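Local coordinates for protein aspartokinase (Clostridium acetobutylicum, PDB 3TVI) that probably catalyses the ATP-dependent phosphorylation of the beta-carboxyl group of aspartate, an early step toward lysine, threonine, isoleucine and methionine, at residues 14-22 with 78-86. Sequence-based numbering, arbitrary orientation.
Sequences LADSNQFKK and RYTEIVSEL
Ser17 and Ile82 bring the two backbones within 5.1 Å, CA to CA, where helix 17-22 crosses helix 78-85 at -50° and the axes approach to 9.6 Å. Small Ser17 suits this close crossing: its CB faces helix 78-85, and OG makes a weak hydrogen bond to Glu85 OE1. Ahead of helix 17-22, Arg78 grips the Ala15 carbonyl end-on, NH1 and NH2 both donating hydrogen bonds to Ala15 O, at 2.6 and 2.8 Å. The oxygen sits in the guanidinium plane, and the long arginine chain, with CG anti to the backbone N (chi1 -169°) and a bend at chi2 (81°), carries the guanidinium to the loop. Asp16 N-caps the helix, OD2 accepting from Gln19 N. In the amino acid kinase fold, this loop follows strand 5-9 and the predicted ATP-binding residues Lys8 to Gly11, so the arginine ties helix 69-85 to a loop that probably lies beside the nucleotide site. Phe20 is sandwiched: Leu14 CD2 lies over one ring face, while Ile82 CG2, one arm of the beta-branch, makes a CH-pi contact with the opposite face, 4.2 Å from the centroid. Leu86 forks across helix 17-22, CD2 lying 3.6 Å from Phe20 CB and CD1 meeting Ser17 CB and Lys21 CE.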
ATOM      1  N   LEU B  14      17.899 -38.481  -6.822  1.00 48.60           N
ATOM      2  CA  LEU B  14      18.933 -39.160  -7.579  1.00 48.60           C
ATOM      3  C   LEU B  14      20.321 -38.786  -7.046  1.00 49.88           C
ATOM      4  O   LEU B  14      21.257 -38.630  -7.818  1.00 50.45           O
ATOM      5  CB  LEU B  14      18.815 -38.795  -9.061  1.00 47.42           C
ATOM      6  CG  LEU B  14      17.448 -38.904  -9.749  1.00 46.53           C
ATOM      7  CD1 LEU B  14      17.463 -38.229 -11.109  1.00 45.74           C
ATOM      8  CD2 LEU B  14      17.015 -40.344  -9.911  1.00 46.62           C
ATOM      9  N   ALA B  15      20.464 -38.649  -5.732  1.00 51.34           N
ATOM     10  CA  ALA B  15      21.754 -38.258  -5.153  1.00 53.11           C
ATOM     11  C   ALA B  15      22.797 -39.384  -5.247  1.00 55.80           C
ATOM     12  O   ALA B  15      24.005 -39.129  -5.355  1.00 55.09           O
ATOM     13  CB  ALA B  15      21.576 -37.825  -3.704  1.00 53.16           C
ATOM     14  N   ASP B  16      22.320 -40.625  -5.190  1.00 57.43           N
ATOM     15  CA  ASP B  16      23.191 -41.788  -5.230  1.00 59.20           C
ATOM     16  C   ASP B  16      22.411 -43.048  -5.635  1.00 59.10           C
ATOM     17  O   ASP B  16      21.230 -42.969  -5.978  1.00 57.64           O
ATOM     18  CB  ASP B  16      23.902 -41.966  -3.878  1.00 61.76           C
ATOM     19  CG  ASP B  16      22.944 -42.177  -2.729  1.00 64.93           C
ATOM     20  OD1 ASP B  16      23.289 -41.771  -1.603  1.00 69.37           O
ATOM     21  OD2 ASP B  16      21.852 -42.749  -2.928  1.00 68.20           O
ATOM     22  N   SER B  17      23.076 -44.200  -5.584  1.00 59.24           N
ATOM     23  CA  SER B  17      22.522 -45.433  -6.117  1.00 58.22           C
ATOM     24  C   SER B  17      21.272 -45.843  -5.365  1.00 57.51           C
ATOM     25  O   SER B  17      20.323 -46.332  -5.970  1.00 56.18           O
ATOM     26  CB  SER B  17      23.570 -46.556  -6.076  1.00 59.64           C
ATOM     27  OG  SER B  17      23.625 -47.188  -4.805  1.00 60.89           O
ATOM     28  N   ASN B  18      21.273 -45.641  -4.051  1.00 58.07           N
ATOM     29  CA  ASN B  18      20.123 -46.022  -3.226  1.00 59.56           C
ATOM     30  C   ASN B  18      18.858 -45.283  -3.641  1.00 57.83           C
ATOM     31  O   ASN B  18      17.794 -45.892  -3.740  1.00 58.80           O
ATOM     32  CB  ASN B  18      20.376 -45.752  -1.741  1.00 61.91           C
ATOM     33  CG  ASN B  18      21.612 -46.446  -1.222  1.00 64.48           C
ATOM     34  OD1 ASN B  18      22.050 -47.464  -1.760  1.00 65.97           O
ATOM     35  ND2 ASN B  18      22.193 -45.888  -0.172  1.00 67.18           N
ATOM     36  N   GLN B  19      18.975 -43.978  -3.885  1.00 54.18           N
ATOM     37  CA  GLN B  19      17.823 -43.187  -4.287  1.00 52.22           C
ATOM     38  C   GLN B  19      17.267 -43.672  -5.610  1.00 50.62           C
ATOM     39  O   GLN B  19      16.055 -43.741  -5.788  1.00 49.79           O
ATOM     40  CB  GLN B  19      18.175 -41.701  -4.397  1.00 51.91           C
ATOM     41  CG  GLN B  19      18.753 -41.094  -3.133  1.00 52.36           C
ATOM     42  CD  GLN B  19      17.993 -41.516  -1.896  1.00 52.71           C
ATOM     43  OE1 GLN B  19      16.965 -40.926  -1.544  1.00 50.66           O
ATOM     44  NE2 GLN B  19      18.494 -42.556  -1.232  1.00 53.82           N
ATOM     45  N   PHE B  20      18.159 -43.999  -6.538  1.00 49.89           N
ATOM     46  CA  PHE B  20      17.754 -44.559  -7.821  1.00 49.24           C
ATOM     47  C   PHE B  20      16.885 -45.802  -7.632  1.00 49.76           C
ATOM     48  O   PHE B  20      15.915 -45.996  -8.361  1.00 50.70           O
ATOM     49  CB  PHE B  20      18.964 -44.946  -8.658  1.00 49.29           C
ATOM     50  CG  PHE B  20      19.574 -43.814  -9.430  1.00 48.17           C
ATOM     51  CD1 PHE B  20      19.450 -43.756 -10.810  1.00 47.49           C
ATOM     52  CD2 PHE B  20      20.314 -42.847  -8.792  1.00 47.99           C
ATOM     53  CE1 PHE B  20      20.038 -42.744 -11.533  1.00 46.36           C
ATOM     54  CE2 PHE B  20      20.909 -41.831  -9.506  1.00 47.58           C
ATOM     55  CZ  PHE B  20      20.770 -41.778 -10.879  1.00 46.77           C
ATOM     56  N   LYS B  21      17.231 -46.651  -6.669  1.00 50.04           N
ATOM     57  CA  LYS B  21      16.408 -47.826  -6.403  1.00 50.19           C
ATOM     58  C   LYS B  21      15.029 -47.369  -5.987  1.00 49.24           C
ATOM     59  O   LYS B  21      14.043 -47.985  -6.361  1.00 49.86           O
ATOM     60  CB  LYS B  21      17.016 -48.720  -5.330  1.00 51.58           C
ATOM     61  CG  LYS B  21      18.360 -49.301  -5.732  1.00 52.59           C
ATOM     62  CD  LYS B  21      18.842 -50.366  -4.761  1.00 54.21           C
ATOM     63  CE  LYS B  21      20.189 -50.901  -5.188  1.00 54.62           C
ATOM     64  NZ  LYS B  21      20.523 -52.156  -4.467  1.00 57.13           N
ATOM     65  N   LYS B  22      14.960 -46.271  -5.234  1.00 47.91           N
ATOM     66  CA  LYS B  22      13.669 -45.722  -4.810  1.00 46.95           C
ATOM     67  C   LYS B  22      12.901 -45.275  -6.034  1.00 45.48           C
ATOM     68  O   LYS B  22      11.703 -45.514  -6.128  1.00 45.77           O
ATOM     69  CB  LYS B  22      13.819 -44.564  -3.810  1.00 46.03           C
ATOM     70  CG  LYS B  22      14.709 -44.907  -2.633  1.00 46.77           C
ATOM     71  CD  LYS B  22      14.591 -43.937  -1.474  1.00 46.59           C
ATOM     72  CE  LYS B  22      15.455 -44.398  -0.309  1.00 47.47           C
ATOM     73  NZ  LYS B  22      16.160 -43.281   0.369  1.00 47.21           N
ATOM     74  N   ARG B  78      31.786 -40.007  -9.917  1.00 61.50           N
ATOM     75  CA  ARG B  78      30.426 -39.931  -9.394  1.00 60.21           C
ATOM     76  C   ARG B  78      29.490 -40.847 -10.156  1.00 59.63           C
ATOM     77  O   ARG B  78      28.717 -41.597  -9.555  1.00 60.13           O
ATOM     78  CB  ARG B  78      29.898 -38.502  -9.496  1.00 59.56           C
ATOM     79  CG  ARG B  78      28.605 -38.243  -8.741  1.00 58.31           C
ATOM     80  CD  ARG B  78      28.875 -37.999  -7.272  1.00 59.27           C
ATOM     81  NE  ARG B  78      27.784 -37.247  -6.677  1.00 58.96           N
ATOM     82  CZ  ARG B  78      26.639 -37.770  -6.264  1.00 58.71           C
ATOM     83  NH1 ARG B  78      26.407 -39.073  -6.357  1.00 59.13           N
ATOM     84  NH2 ARG B  78      25.720 -36.978  -5.742  1.00 59.13           N
ATOM     85  N   TYR B  79      29.557 -40.773 -11.480  1.00 59.25           N
ATOM     86  CA  TYR B  79      28.645 -41.522 -12.330  1.00 60.15           C
ATOM     87  C   TYR B  79      29.016 -43.002 -12.496  1.00 61.99           C
ATOM     88  O   TYR B  79      28.135 -43.826 -12.739  1.00 62.88           O
ATOM     89  CB  TYR B  79      28.523 -40.863 -13.704  1.00 59.56           C
ATOM     90  CG  TYR B  79      27.534 -39.723 -13.756  1.00 59.14           C
ATOM     91  CD1 TYR B  79      27.947 -38.402 -13.609  1.00 59.53           C
ATOM     92  CD2 TYR B  79      26.182 -39.961 -13.963  1.00 58.96           C
ATOM     93  CE1 TYR B  79      27.038 -37.354 -13.660  1.00 58.52           C
ATOM     94  CE2 TYR B  79      25.267 -38.916 -14.018  1.00 57.92           C
ATOM     95  CZ  TYR B  79      25.702 -37.618 -13.866  1.00 57.38           C
ATOM     96  OH  TYR B  79      24.805 -36.585 -13.919  1.00 57.15           O
ATOM     97  N   THR B  80      30.289 -43.363 -12.379  1.00 62.86           N
ATOM     98  CA  THR B  80      30.626 -44.773 -12.534  1.00 66.09           C
ATOM     99  C   THR B  80      30.262 -45.534 -11.263  1.00 66.39           C
ATOM    100  O   THR B  80      29.805 -46.666 -11.340  1.00 68.80           O
ATOM    101  CB  THR B  80      32.103 -45.040 -12.908  1.00 68.92           C
ATOM    102  OG1 THR B  80      32.941 -44.837 -11.764  1.00 74.36           O
ATOM    103  CG2 THR B  80      32.554 -44.152 -14.079  1.00 67.06           C
ATOM    104  N   GLU B  81      30.450 -44.922 -10.099  1.00 66.24           N
ATOM    105  CA  GLU B  81      30.022 -45.560  -8.842  1.00 66.55           C
ATOM    106  C   GLU B  81      28.537 -45.883  -8.866  1.00 63.35           C
ATOM    107  O   GLU B  81      28.126 -46.920  -8.369  1.00 62.62           O
ATOM    108  CB  GLU B  81      30.340 -44.681  -7.633  1.00 67.91           C
ATOM    109  CG  GLU B  81      31.825 -44.630  -7.310  1.00 70.48           C
ATOM    110  CD  GLU B  81      32.187 -43.545  -6.309  1.00 73.07           C
ATOM    111  OE1 GLU B  81      31.280 -42.822  -5.826  1.00 72.16           O
ATOM    112  OE2 GLU B  81      33.396 -43.420  -6.004  1.00 76.31           O
ATOM    113  N   ILE B  82      27.752 -44.998  -9.469  1.00 61.21           N
ATOM    114  CA  ILE B  82      26.302 -45.132  -9.494  1.00 60.61           C
ATOM    115  C   ILE B  82      25.856 -46.289 -10.357  1.00 59.94           C
ATOM    116  O   ILE B  82      25.066 -47.124  -9.919  1.00 60.45           O
ATOM    117  CB  ILE B  82      25.628 -43.855 -10.027  1.00 59.81           C
ATOM    118  CG1 ILE B  82      25.658 -42.761  -8.960  1.00 60.93           C
ATOM    119  CG2 ILE B  82      24.188 -44.133 -10.425  1.00 58.71           C
ATOM    120  CD1 ILE B  82      25.233 -41.403  -9.477  1.00 60.65           C
ATOM    121  N   VAL B  83      26.343 -46.320 -11.591  1.00 59.59           N
ATOM    122  CA  VAL B  83      25.951 -47.361 -12.550  1.00 59.48           C
ATOM    123  C   VAL B  83      26.593 -48.701 -12.161  1.00 59.41           C
ATOM    124  O   VAL B  83      26.087 -49.767 -12.505  1.00 59.62           O
ATOM    125  CB  VAL B  83      26.268 -46.947 -14.016  1.00 58.53           C
ATOM    126  CG1 VAL B  83      27.740 -46.626 -14.188  1.00 59.70           C
ATOM    127  CG2 VAL B  83      25.853 -48.028 -15.002  1.00 58.74           C
ATOM    128  N   SER B  84      27.689 -48.631 -11.415  1.00 59.48           N
ATOM    129  CA  SER B  84      28.336 -49.815 -10.879  1.00 60.61           C
ATOM    130  C   SER B  84      27.502 -50.419  -9.756  1.00 61.54           C
ATOM    131  O   SER B  84      27.094 -51.580  -9.834  1.00 62.69           O
ATOM    132  CB  SER B  84      29.720 -49.459 -10.349  1.00 61.28           C
ATOM    133  OG  SER B  84      30.239 -50.513  -9.572  1.00 63.78           O
ATOM    134  N   GLU B  85      27.262 -49.627  -8.712  1.00 61.28           N
ATOM    135  CA  GLU B  85      26.456 -50.053  -7.564  1.00 61.48           C
ATOM    136  C   GLU B  85      25.082 -50.546  -7.978  1.00 60.00           C
ATOM    137  O   GLU B  85      24.549 -51.455  -7.366  1.00 61.02           O
ATOM    138  CB  GLU B  85      26.284 -48.904  -6.569  1.00 62.70           C
ATOM    139  CG  GLU B  85      27.531 -48.565  -5.769  1.00 64.79           C
ATOM    140  CD  GLU B  85      27.587 -47.107  -5.328  1.00 66.33           C
ATOM    141  OE1 GLU B  85      26.526 -46.429  -5.281  1.00 65.77           O
ATOM    142  OE2 GLU B  85      28.711 -46.630  -5.037  1.00 68.33           O
ATOM    143  N   LEU B  86      24.499 -49.931  -9.001  1.00 58.57           N
ATOM    144  CA  LEU B  86      23.228 -50.406  -9.563  1.00 58.47           C
ATOM    145  C   LEU B  86      23.443 -51.617 -10.459  1.00 58.69           C
ATOM    146  O   LEU B  86      22.493 -52.323 -10.790  1.00 57.81           O
ATOM    147  CB  LEU B  86      22.516 -49.294 -10.353  1.00 56.69           C
ATOM    148  CG  LEU B  86      21.526 -48.396  -9.613  1.00 55.65           C
ATOM    149  CD1 LEU B  86      21.736 -48.411  -8.108  1.00 56.22           C
ATOM    150  CD2 LEU B  86      21.586 -46.981 -10.171  1.00 53.83           C
TER